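Local coordinates for cytolethal distending toxin protein B (Haemophilus ducreyi, PDB 1SR4) that serves as the DNase I-like subunit of the three-part cytolethal distending toxin, a bacterial genotoxin, and probably attacks the DNA of host cells, at residues I154-N159 with Y170-V174; A194-I200 with R227-A231; E206-R210 with Q247-F253; R234-M240 with P254-D260. All coordinates share one frame; numbering follows the deposited sequence.

Contact 1: I154-N159 with Y170-V174; sequences IFTTFN and YSWMV
Trp172 is the large bump of the strand, and its indole, carried toward the helix with CG between the backbone N and the carbonyl carbon (chi1 49°), enters a hollow bounded by Ile154, Phe155, Phe158 and Asn159. Ile154 lays CG2 over one face of the Trp172 six-membered ring, 3.8 Å from its centroid and 13° off the normal, a CH-pi contact. Trp172 CZ2 abuts the edge of the Phe155 ring, 4.0 Å from Phe155 CD1. Phe158 lies beside the pyrrole half, planes 26° apart, but the rings are slid so far that they scarcely overlap. Helix 147-159 is the crossover of a beta-alpha-beta unit, linking strand 132-138 to its parallel neighbour 171-175, and here it runs nearly antiparallel to the strand, the axes 10.0 Å apart. That gap is spanned at one end by Ile154 CD1 and Val174 CG2, meeting tip to tip at 3.5 Å. At the other, Phe158 CD1 comes to the edge of the Tyr170 ring, 3.7 Å from CD2. Trp172 NE1 gives a straight bond of 3.1 Å to a lone pair of Asn159 OD1, which lies in the indole plane and so helps to set the ring's rotation. Water 1 joins Asn159 ND2, weakly, to Tyr170 O.

Contact 2: A194-I200 with R227-A231; sequences AVSENTI and RREQA
Glu197 meets Arg227 and Arg228 of the loop that leads from strand 216-221 to strand 235-239, so the contact ties the segment of helix 193-197 and the residues after it to a connection between the two sheets. A backbone bond crosses the contact: Arg228 N donates to Glu197 O at 2.8 Å, with an N-H...O angle of 170°. Water 2 donates to the same oxygen and accepts from Gln230 N, giving this carbonyl two partners.

The side chain of Glu197 runs out extended, alongside Arg228 and pointing the same way. Its OE2 forms a long salt bridge to Arg228 NH1, 3.9 Å away; a second one, from OE1 to Arg227, is doubtful because the place of OE1 is unsure. Arg227 bends at chi3 (-54°), which brings its guanidinium toward Asn198 and Ala194. There Asn198 ND2 stands over one guanidinium face, the amide plane nearly perpendicular to it. Both groups are donors, and Asn198 ND2 instead bonds back to Ala194 O at 2.6 Å. Thr199 OG1 likewise reaches back to Val195 O.

Further along, Ile200 CB packs on Gln230 CB at 3.7 Å. Gln230 folds at chi2 to pass its CG and CD across the Asn198 carbonyl, while its OE1 accepts from Asp222 N.

One nearly straight backbone hydrogen bond, Arg228 N to Glu197 O, and one water thus fix the loop against that carbonyl, and the Ile200-Gln230 packing extends the hold; the long ion pairing at the surface, where both arginines are exposed, probably adds a less directional attraction.

Contact 3: E206-R210 with Q247-F253; sequences EPTHR and QITSDHF
His209 and His252 form a single backbone bridge, CA to CA 4.3 Å, flanked by Phe253 N donating to Thr208 O at 2.8 Å and Arg210 N donating to Asp251 O. The first donor stands well above its carbonyl plane, 46° out of it; the second lies nearly along the C=O axis. Beside this bridge His209 CD2 sits over the centre of the His252 ring, 3.4 Å from NE2, with the ring planes 47° apart. His209 NE2 is joined through water 3 to Asp251 OD2, and its ND1 bonds Ser211. Ser250-Asp251-His252 matches the Ser-Asp-His signature of the DNase I-like family. Ser250 OG accepts from His252 N in an ST turn and is also hydrogen-bonded to Asn11 O, and His252 ND1 is bonded to Asp216, consistent with the aspartate-histidine pair in the active sites of relatives.

Arg210 stretches from CG to NE across the Phe253 ring, CG 3.8 Å from CE2. Its NE donates at 2.8 Å to water 4, which also rests over the centre of that ring and donates to Ser250 O. Beyond, Arg210 NH2 makes a weak bond of 3.4 Å to Gln247 OE1, an oxygen already taking Ile248 N. Gln247 NE2 leaves for Ser149 of subunit A and Arg19 of protein C, placing this end at the toxin's three-chain junction.

Contact 4: R234-M240 with P254-D260; sequences RIGASLM and PVSFVRD
Ala237 and Phe257 sit side by side on one face at the apolar centre, the methyl CB of Ala237 3.6 Å from Phe257 CE1 in an oblique approach. Ile235 extends the patch on the same face, its CG2 lying 3.9 Å from Phe257 CB. Putting CG2 anti to the backbone N (chi1, measured to CG1, is -63°) aims that methyl at the root of the phenylalanine. This face looks into the protein: Phe257 reaches Met173 and Val175 of strand 171-175 and Ala218 of strand 216-221, so it belongs to the layer between the two sheets of the DNase I-like sandwich. Leu239 and Val255, whose side chains otherwise diverge, touch through CD2 and CG2.

The strands are antiparallel, their axes at 151°, with 235-239 the outermost strand of its sheet within this chain and 255-259 set between it and strand 7-11. Ile235-Arg259, Ala237-Phe257 and Leu239-Val255 are the non-hydrogen-bonded pairs. Between them Gly236 and Val258 exchange both backbone bonds, as do Ser238 and Ser256; Ser256 N to Ser238 O measures 2.8 Å. On the serine side, the extended Met240 brings SD within 3.8 Å of Ser256 CB, and water 5 donates to Gly236 O and also contacts Ser256 OG.

At the polar end Asp260 N donates to Arg234 O. The Arg234 chain, bent at chi2 and chi3, turns NE onto Asp260 OD2, 3.0 Å away. That oxygen lies in the guanidinium plane and uses its anti lone pair, with an N-H...O angle of 165°. Arg107 of subunit A forms a second salt bridge to Asp260 OD2.

In the fold
Contacts 1, 3 and 4 are largely buried; contact 2 is partly exposed, with its charged groups at the surface. Contacts 1 and 2 adjoin where Trp172 CH2 touches Thr199 CG2 at 3.6 Å. Contact 1 holds a helix to one sheet by aromatic shape; contact 4 pairs two strands of the other by regular backbone bonds. The sheets meet where Met173 CE packs on Phe257 CB at 3.5 Å. Contact 3 joins two irregular loops by a single backbone bridge, with histidines and waters beside it. Its segment 247-253 runs on into 254-260, and Pro207 and Thr208 pack on Leu239 and Val255. Contacts 3 and 4 both reach subunit A, whereas contacts 1 and 2 touch no other chain.

Contact 1: I154-N159 with Y170-V174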
# COMPACT_ATOMS: atom_id res chain seq x y z
N ILE B 154 -17.90 -15.49 -16.79
CA ILE B 154 -16.69 -16.14 -16.28
C ILE B 154 -17.09 -17.55 -15.85
O ILE B 154 -16.40 -18.52 -16.17
CB ILE B 154 -16.09 -15.36 -15.07
CG1 ILE B 154 -15.48 -14.04 -15.57
CG2 ILE B 154 -15.04 -16.22 -14.35
CD1 ILE B 154 -15.02 -13.12 -14.46
N PHE B 155 -18.21 -17.66 -15.15
CA PHE B 155 -18.70 -18.97 -14.69
C PHE B 155 -18.88 -19.95 -15.85
O PHE B 155 -18.36 -21.07 -15.82
CB PHE B 155 -20.04 -18.80 -13.96
CG PHE B 155 -20.68 -20.11 -13.54
CD1 PHE B 155 -20.19 -20.82 -12.45
CD2 PHE B 155 -21.75 -20.63 -14.26
CE1 PHE B 155 -20.77 -22.04 -12.08
CE2 PHE B 155 -22.34 -21.84 -13.89
CZ PHE B 155 -21.85 -22.54 -12.81
N THR B 156 -19.64 -19.54 -16.86
CA THR B 156 -19.90 -20.42 -18.01
C THR B 156 -18.61 -20.77 -18.74
O THR B 156 -18.52 -21.82 -19.36
CB THR B 156 -20.87 -19.76 -19.00
OG1 THR B 156 -20.26 -18.60 -19.56
CG2 THR B 156 -22.14 -19.35 -18.30
N THR B 157 -17.62 -19.87 -18.68
CA THR B 157 -16.34 -20.10 -19.32
C THR B 157 -15.66 -21.36 -18.78
O THR B 157 -15.04 -22.11 -19.52
CB THR B 157 -15.38 -18.92 -19.09
OG1 THR B 157 -15.84 -17.78 -19.81
CG2 THR B 157 -13.97 -19.27 -19.55
N PHE B 158 -15.79 -21.58 -17.48
CA PHE B 158 -15.16 -22.72 -16.84
C PHE B 158 -16.11 -23.81 -16.40
O PHE B 158 -15.74 -24.98 -16.37
CB PHE B 158 -14.38 -22.26 -15.60
CG PHE B 158 -13.26 -21.31 -15.90
CD1 PHE B 158 -12.08 -21.76 -16.47
CD2 PHE B 158 -13.41 -19.95 -15.65
CE1 PHE B 158 -11.06 -20.87 -16.79
CE2 PHE B 158 -12.39 -19.05 -15.96
CZ PHE B 158 -11.22 -19.51 -16.54
N ASN B 159 -17.34 -23.44 -16.08
CA ASN B 159 -18.31 -24.39 -15.58
C ASN B 159 -19.52 -24.72 -16.45
O ASN B 159 -20.63 -24.84 -15.93
CB ASN B 159 -18.81 -23.94 -14.20
CG ASN B 159 -17.67 -23.50 -13.27
OD1 ASN B 159 -17.34 -22.30 -13.18
ND2 ASN B 159 -17.07 -24.47 -12.59
N TYR B 170 -11.00 -26.34 -12.46
CA TYR B 170 -10.35 -25.07 -12.14
C TYR B 170 -11.08 -24.27 -11.07
O TYR B 170 -12.31 -24.18 -11.06
CB TYR B 170 -10.23 -24.18 -13.37
CG TYR B 170 -9.25 -24.61 -14.44
CD1 TYR B 170 -8.41 -25.72 -14.27
CD2 TYR B 170 -9.15 -23.89 -15.63
CE1 TYR B 170 -7.50 -26.09 -15.27
CE2 TYR B 170 -8.26 -24.25 -16.62
CZ TYR B 170 -7.44 -25.34 -16.44
OH TYR B 170 -6.54 -25.64 -17.43
N SER B 171 -10.30 -23.68 -10.17
CA SER B 171 -10.86 -22.80 -9.16
C SER B 171 -10.57 -21.42 -9.75
O SER B 171 -9.53 -21.23 -10.39
CB SER B 171 -10.13 -22.96 -7.83
OG SER B 171 -10.55 -24.12 -7.14
N TRP B 172 -11.47 -20.46 -9.57
CA TRP B 172 -11.24 -19.11 -10.09
C TRP B 172 -11.67 -18.06 -9.07
O TRP B 172 -12.58 -18.29 -8.27
CB TRP B 172 -11.96 -18.88 -11.42
CG TRP B 172 -13.41 -19.26 -11.49
CD1 TRP B 172 -13.93 -20.45 -11.92
CD2 TRP B 172 -14.54 -18.42 -11.20
NE1 TRP B 172 -15.30 -20.40 -11.92
CE2 TRP B 172 -15.70 -19.17 -11.48
CE3 TRP B 172 -14.68 -17.11 -10.72
CZ2 TRP B 172 -16.99 -18.65 -11.31
CZ3 TRP B 172 -15.97 -16.59 -10.55
CH2 TRP B 172 -17.10 -17.37 -10.84
N MET B 173 -10.99 -16.91 -9.11
CA MET B 173 -11.21 -15.80 -8.19
C MET B 173 -11.24 -14.49 -8.99
O MET B 173 -10.31 -14.19 -9.73
CB MET B 173 -10.03 -15.77 -7.23
CG MET B 173 -10.32 -15.26 -5.87
SD MET B 173 -8.80 -15.35 -4.89
CE MET B 173 -9.18 -14.15 -3.72
N VAL B 174 -12.31 -13.72 -8.84
CA VAL B 174 -12.48 -12.45 -9.54
C VAL B 174 -12.29 -11.36 -8.48
O VAL B 174 -13.08 -11.25 -7.55
CB VAL B 174 -13.89 -12.37 -10.16
CG1 VAL B 174 -14.07 -11.06 -10.90
CG2 VAL B 174 -14.09 -13.56 -11.10
O HOH W 1 -14.26 -24.95 -12.60

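Contact 2: A194-I200 with R227-A231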
# COMPACT_ATOMS: atom_id res chain seq x y z
N ALA B 194 -27.45 -20.84 -10.74
CA ALA B 194 -26.27 -21.68 -10.82
C ALA B 194 -24.98 -20.93 -10.47
O ALA B 194 -24.06 -21.48 -9.86
CB ALA B 194 -26.15 -22.30 -12.21
N VAL B 195 -24.90 -19.66 -10.86
CA VAL B 195 -23.72 -18.87 -10.57
C VAL B 195 -23.68 -18.56 -9.08
O VAL B 195 -22.66 -18.77 -8.40
CB VAL B 195 -23.75 -17.54 -11.35
CG1 VAL B 195 -22.57 -16.67 -10.95
CG2 VAL B 195 -23.72 -17.82 -12.84
N SER B 196 -24.81 -18.07 -8.59
CA SER B 196 -24.98 -17.70 -7.20
C SER B 196 -24.66 -18.85 -6.25
O SER B 196 -24.03 -18.66 -5.21
CB SER B 196 -26.43 -17.23 -6.99
OG SER B 196 -26.69 -16.84 -5.66
N GLU B 197 -25.08 -20.05 -6.61
CA GLU B 197 -24.84 -21.21 -5.75
C GLU B 197 -23.42 -21.77 -5.87
O GLU B 197 -22.96 -22.50 -5.00
CB GLU B 197 -25.88 -22.29 -6.05
CG GLU B 197 -27.32 -21.80 -5.84
CD GLU B 197 -28.35 -22.91 -5.93
OE1 GLU B 197 -28.02 -24.00 -6.45
OE2 GLU B 197 -29.51 -22.68 -5.49
N ASN B 198 -22.71 -21.41 -6.92
CA ASN B 198 -21.35 -21.91 -7.08
C ASN B 198 -20.28 -20.88 -6.75
O ASN B 198 -19.10 -21.10 -7.01
CB ASN B 198 -21.16 -22.43 -8.51
CG ASN B 198 -21.82 -23.77 -8.72
OD1 ASN B 198 -21.42 -24.77 -8.13
ND2 ASN B 198 -22.84 -23.81 -9.57
N THR B 199 -20.69 -19.75 -6.18
CA THR B 199 -19.72 -18.70 -5.84
C THR B 199 -19.93 -18.15 -4.44
O THR B 199 -20.98 -18.33 -3.83
CB THR B 199 -19.82 -17.50 -6.79
OG1 THR B 199 -21.15 -16.96 -6.73
CG2 THR B 199 -19.47 -17.90 -8.21
N ILE B 200 -18.91 -17.45 -3.95
CA ILE B 200 -19.02 -16.84 -2.64
C ILE B 200 -18.28 -15.51 -2.69
O ILE B 200 -17.15 -15.43 -3.18
CB ILE B 200 -18.43 -17.80 -1.55
CG1 ILE B 200 -18.80 -17.30 -0.15
CG2 ILE B 200 -16.93 -17.99 -1.77
CD1 ILE B 200 -17.95 -16.24 0.37
N ARG B 227 -21.79 -27.23 -4.83
CA ARG B 227 -22.76 -26.17 -4.97
C ARG B 227 -23.39 -25.91 -3.61
O ARG B 227 -23.58 -26.84 -2.82
CB ARG B 227 -23.85 -26.56 -5.97
CG ARG B 227 -24.98 -25.53 -6.08
CD ARG B 227 -25.98 -25.87 -7.18
NE ARG B 227 -25.33 -26.07 -8.47
CZ ARG B 227 -25.89 -25.79 -9.64
NH1 ARG B 227 -25.21 -26.01 -10.76
NH2 ARG B 227 -27.11 -25.27 -9.70
N ARG B 228 -23.68 -24.64 -3.33
CA ARG B 228 -24.30 -24.22 -2.08
C ARG B 228 -23.41 -24.36 -0.86
O ARG B 228 -23.82 -24.03 0.25
CB ARG B 228 -25.62 -25.00 -1.88
CG ARG B 228 -26.66 -24.73 -2.98
CD ARG B 228 -27.59 -25.91 -3.21
NE ARG B 228 -28.37 -26.26 -2.03
CZ ARG B 228 -29.23 -25.44 -1.43
NH1 ARG B 228 -29.42 -24.21 -1.90
NH2 ARG B 228 -29.91 -25.84 -0.36
N GLU B 229 -22.18 -24.84 -1.05
CA GLU B 229 -21.27 -25.03 0.08
C GLU B 229 -20.01 -24.15 0.00
O GLU B 229 -19.06 -24.36 0.76
CB GLU B 229 -20.85 -26.50 0.14
CG GLU B 229 -22.03 -27.47 0.16
CD GLU B 229 -22.50 -27.79 1.56
OE1 GLU B 229 -22.24 -26.97 2.47
OE2 GLU B 229 -23.13 -28.86 1.76
N GLN B 230 -20.00 -23.17 -0.89
CA GLN B 230 -18.84 -22.29 -1.05
C GLN B 230 -18.51 -21.48 0.22
O GLN B 230 -17.36 -21.08 0.44
CB GLN B 230 -19.07 -21.35 -2.23
CG GLN B 230 -19.24 -22.08 -3.57
CD GLN B 230 -17.94 -22.65 -4.08
OE1 GLN B 230 -16.90 -21.99 -4.02
NE2 GLN B 230 -17.98 -23.87 -4.58
N ALA B 231 -19.50 -21.26 1.07
CA ALA B 231 -19.27 -20.51 2.29
C ALA B 231 -18.31 -21.24 3.24
O ALA B 231 -17.93 -20.71 4.27
CB ALA B 231 -20.59 -20.20 2.99
O HOH W 2 -22.49 -21.68 -2.32

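Contact 3: E206-R210 with Q247-F253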
# COMPACT_ATOMS: atom_id res chain seq x y z
N GLU B 206 -14.93 -3.23 6.47
CA GLU B 206 -14.40 -1.89 6.66
C GLU B 206 -14.36 -1.22 5.28
O GLU B 206 -14.20 -1.89 4.27
CB GLU B 206 -12.98 -1.92 7.21
CG GLU B 206 -12.82 -2.46 8.62
CD GLU B 206 -11.43 -2.19 9.15
OE1 GLU B 206 -10.54 -3.04 8.97
OE2 GLU B 206 -11.23 -1.10 9.72
N PRO B 207 -14.49 0.10 5.24
CA PRO B 207 -14.46 0.85 3.98
C PRO B 207 -13.19 0.55 3.15
O PRO B 207 -12.12 0.31 3.71
CB PRO B 207 -14.49 2.31 4.45
CG PRO B 207 -15.30 2.23 5.73
CD PRO B 207 -14.75 0.98 6.39
N THR B 208 -13.32 0.52 1.82
CA THR B 208 -12.14 0.29 0.96
C THR B 208 -11.91 1.52 0.09
O THR B 208 -11.05 1.52 -0.78
CB THR B 208 -12.28 -0.92 0.01
OG1 THR B 208 -13.25 -0.63 -1.01
CG2 THR B 208 -12.71 -2.17 0.77
N HIS B 209 -12.69 2.57 0.34
CA HIS B 209 -12.60 3.82 -0.43
C HIS B 209 -12.88 4.97 0.53
O HIS B 209 -13.60 4.79 1.52
CB HIS B 209 -13.61 3.79 -1.57
CG HIS B 209 -13.59 5.01 -2.44
ND1 HIS B 209 -14.64 5.90 -2.49
CD2 HIS B 209 -12.68 5.45 -3.33
CE1 HIS B 209 -14.37 6.85 -3.37
NE2 HIS B 209 -13.18 6.60 -3.89
N ARG B 210 -12.33 6.15 0.26
CA ARG B 210 -12.51 7.25 1.17
C ARG B 210 -13.90 7.83 1.25
O ARG B 210 -14.15 8.75 2.03
CB ARG B 210 -11.44 8.32 0.88
CG ARG B 210 -10.03 7.80 1.28
CD ARG B 210 -8.91 8.85 1.17
NE ARG B 210 -7.59 8.21 1.22
CZ ARG B 210 -6.45 8.85 1.47
NH1 ARG B 210 -6.46 10.17 1.69
NH2 ARG B 210 -5.30 8.18 1.48
N GLN B 247 1.83 6.73 3.11
CA GLN B 247 0.50 7.19 2.77
C GLN B 247 0.05 6.30 1.59
O GLN B 247 0.89 5.84 0.79
CB GLN B 247 0.58 8.64 2.29
CG GLN B 247 -0.64 9.16 1.51
CD GLN B 247 -1.90 9.21 2.36
OE1 GLN B 247 -2.28 8.20 2.98
NE2 GLN B 247 -2.55 10.37 2.39
N ILE B 248 -1.25 6.02 1.51
CA ILE B 248 -1.79 5.25 0.39
C ILE B 248 -2.08 6.34 -0.62
O ILE B 248 -2.87 7.25 -0.34
CB ILE B 248 -3.10 4.51 0.77
CG1 ILE B 248 -2.81 3.50 1.87
CG2 ILE B 248 -3.67 3.77 -0.45
CD1 ILE B 248 -3.99 2.61 2.20
N THR B 249 -1.43 6.27 -1.79
CA THR B 249 -1.57 7.32 -2.79
C THR B 249 -2.78 7.33 -3.73
O THR B 249 -2.71 7.87 -4.84
CB THR B 249 -0.27 7.41 -3.63
OG1 THR B 249 -0.04 6.16 -4.30
CG2 THR B 249 0.91 7.72 -2.74
N SER B 250 -3.89 6.75 -3.29
CA SER B 250 -5.13 6.79 -4.07
C SER B 250 -6.27 6.81 -3.04
O SER B 250 -6.04 6.63 -1.84
CB SER B 250 -5.26 5.59 -5.00
OG SER B 250 -5.86 4.51 -4.33
N ASP B 251 -7.49 7.03 -3.49
CA ASP B 251 -8.61 7.05 -2.56
C ASP B 251 -9.12 5.65 -2.19
O ASP B 251 -10.08 5.52 -1.45
CB ASP B 251 -9.77 7.89 -3.13
CG ASP B 251 -9.48 9.38 -3.13
OD1 ASP B 251 -8.60 9.82 -2.36
OD2 ASP B 251 -10.15 10.10 -3.89
N HIS B 252 -8.47 4.60 -2.72
CA HIS B 252 -8.85 3.22 -2.43
C HIS B 252 -7.79 2.60 -1.53
O HIS B 252 -6.59 2.89 -1.64
CB HIS B 252 -8.94 2.39 -3.70
CG HIS B 252 -10.11 2.73 -4.58
ND1 HIS B 252 -11.28 2.01 -4.57
CD2 HIS B 252 -10.28 3.73 -5.48
CE1 HIS B 252 -12.13 2.54 -5.43
NE2 HIS B 252 -11.55 3.59 -6.00
N PHE B 253 -8.24 1.72 -0.64
CA PHE B 253 -7.33 1.03 0.27
C PHE B 253 -7.10 -0.37 -0.32
O PHE B 253 -8.03 -1.00 -0.82
CB PHE B 253 -7.97 0.93 1.65
CG PHE B 253 -8.09 2.27 2.35
CD1 PHE B 253 -7.07 2.74 3.16
CD2 PHE B 253 -9.20 3.08 2.13
CE1 PHE B 253 -7.13 3.99 3.74
CE2 PHE B 253 -9.28 4.34 2.71
CZ PHE B 253 -8.24 4.80 3.52
O HOH W 3 -11.88 8.56 -5.56
O HOH W 4 -6.88 5.58 0.64

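Contact 4: R234-M240 with P254-D260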
# COMPACT_ATOMS: atom_id res chain seq x y z
N ARG B 234 -12.07 -21.03 3.46
CA ARG B 234 -11.29 -20.47 4.56
C ARG B 234 -10.41 -19.31 4.10
O ARG B 234 -9.24 -19.23 4.45
CB ARG B 234 -10.44 -21.56 5.23
CG ARG B 234 -11.27 -22.69 5.81
CD ARG B 234 -12.30 -22.14 6.79
NE ARG B 234 -11.65 -21.48 7.92
CZ ARG B 234 -11.13 -22.12 8.96
NH1 ARG B 234 -11.20 -23.45 9.03
NH2 ARG B 234 -10.52 -21.45 9.93
N ILE B 235 -10.98 -18.44 3.28
CA ILE B 235 -10.25 -17.27 2.79
C ILE B 235 -10.97 -16.04 3.32
O ILE B 235 -12.18 -15.91 3.15
CB ILE B 235 -10.21 -17.25 1.26
CG1 ILE B 235 -9.44 -18.47 0.75
CG2 ILE B 235 -9.56 -15.94 0.76
CD1 ILE B 235 -9.29 -18.53 -0.80
N GLY B 236 -10.25 -15.15 3.99
CA GLY B 236 -10.88 -13.95 4.51
C GLY B 236 -10.35 -12.68 3.84
O GLY B 236 -9.18 -12.62 3.45
N ALA B 237 -11.22 -11.68 3.70
CA ALA B 237 -10.81 -10.41 3.09
C ALA B 237 -10.44 -9.44 4.21
O ALA B 237 -11.01 -9.48 5.29
CB ALA B 237 -11.95 -9.82 2.26
N SER B 238 -9.48 -8.55 3.95
CA SER B 238 -9.07 -7.59 4.96
C SER B 238 -8.36 -6.43 4.29
O SER B 238 -7.72 -6.63 3.26
CB SER B 238 -8.11 -8.28 5.94
OG SER B 238 -7.62 -7.38 6.90
N LEU B 239 -8.50 -5.21 4.81
CA LEU B 239 -7.73 -4.11 4.23
C LEU B 239 -6.30 -4.60 4.47
O LEU B 239 -6.00 -5.13 5.54
CB LEU B 239 -7.98 -2.80 4.98
CG LEU B 239 -9.43 -2.28 4.95
CD1 LEU B 239 -9.53 -0.93 5.65
CD2 LEU B 239 -9.88 -2.16 3.48
N MET B 240 -5.42 -4.46 3.48
CA MET B 240 -4.03 -4.94 3.63
C MET B 240 -3.13 -3.93 4.34
O MET B 240 -2.06 -3.57 3.84
CB MET B 240 -3.45 -5.28 2.25
CG MET B 240 -2.14 -6.08 2.32
SD MET B 240 -1.73 -6.67 0.68
CE MET B 240 -0.86 -8.19 1.04
N PRO B 254 -5.85 -0.86 -0.28
CA PRO B 254 -5.60 -2.19 -0.83
C PRO B 254 -6.32 -3.22 0.04
O PRO B 254 -6.49 -3.02 1.24
CB PRO B 254 -4.07 -2.31 -0.79
CG PRO B 254 -3.70 -1.47 0.38
CD PRO B 254 -4.62 -0.26 0.26
N VAL B 255 -6.76 -4.31 -0.57
CA VAL B 255 -7.48 -5.36 0.13
C VAL B 255 -6.79 -6.70 -0.14
O VAL B 255 -6.43 -6.97 -1.28
CB VAL B 255 -8.93 -5.44 -0.38
CG1 VAL B 255 -9.69 -6.58 0.34
CG2 VAL B 255 -9.62 -4.09 -0.14
N SER B 256 -6.60 -7.52 0.89
CA SER B 256 -5.94 -8.80 0.69
C SER B 256 -6.91 -9.95 0.99
O SER B 256 -7.91 -9.76 1.68
CB SER B 256 -4.71 -8.91 1.59
OG SER B 256 -5.13 -8.81 2.94
N PHE B 257 -6.61 -11.12 0.44
CA PHE B 257 -7.43 -12.31 0.61
C PHE B 257 -6.42 -13.39 0.96
O PHE B 257 -5.61 -13.79 0.13
CB PHE B 257 -8.16 -12.61 -0.72
CG PHE B 257 -8.93 -11.42 -1.25
CD1 PHE B 257 -10.23 -11.16 -0.82
CD2 PHE B 257 -8.30 -10.50 -2.08
CE1 PHE B 257 -10.89 -9.99 -1.20
CE2 PHE B 257 -8.96 -9.32 -2.48
CZ PHE B 257 -10.24 -9.06 -2.04
N VAL B 258 -6.46 -13.83 2.22
CA VAL B 258 -5.50 -14.79 2.77
C VAL B 258 -6.20 -15.88 3.58
O VAL B 258 -7.21 -15.62 4.23
CB VAL B 258 -4.50 -14.04 3.69
CG1 VAL B 258 -3.39 -14.95 4.17
CG2 VAL B 258 -3.90 -12.84 2.93
N ARG B 259 -5.65 -17.09 3.56
CA ARG B 259 -6.21 -18.22 4.31
C ARG B 259 -6.32 -17.89 5.80
O ARG B 259 -5.41 -17.29 6.37
CB ARG B 259 -5.30 -19.44 4.13
CG ARG B 259 -5.82 -20.74 4.72
CD ARG B 259 -4.85 -21.86 4.40
NE ARG B 259 -3.58 -21.65 5.08
CZ ARG B 259 -2.38 -21.86 4.53
NH1 ARG B 259 -2.29 -22.29 3.27
NH2 ARG B 259 -1.28 -21.65 5.23
N ASP B 260 -7.43 -18.27 6.43
CA ASP B 260 -7.60 -18.00 7.86
C ASP B 260 -6.48 -18.75 8.60
O ASP B 260 -6.11 -19.86 8.22
CB ASP B 260 -8.94 -18.51 8.39
CG ASP B 260 -10.14 -17.84 7.73
OD1 ASP B 260 -10.09 -16.63 7.49
OD2 ASP B 260 -11.14 -18.54 7.46
O HOH W 5 -6.90 -11.09 4.35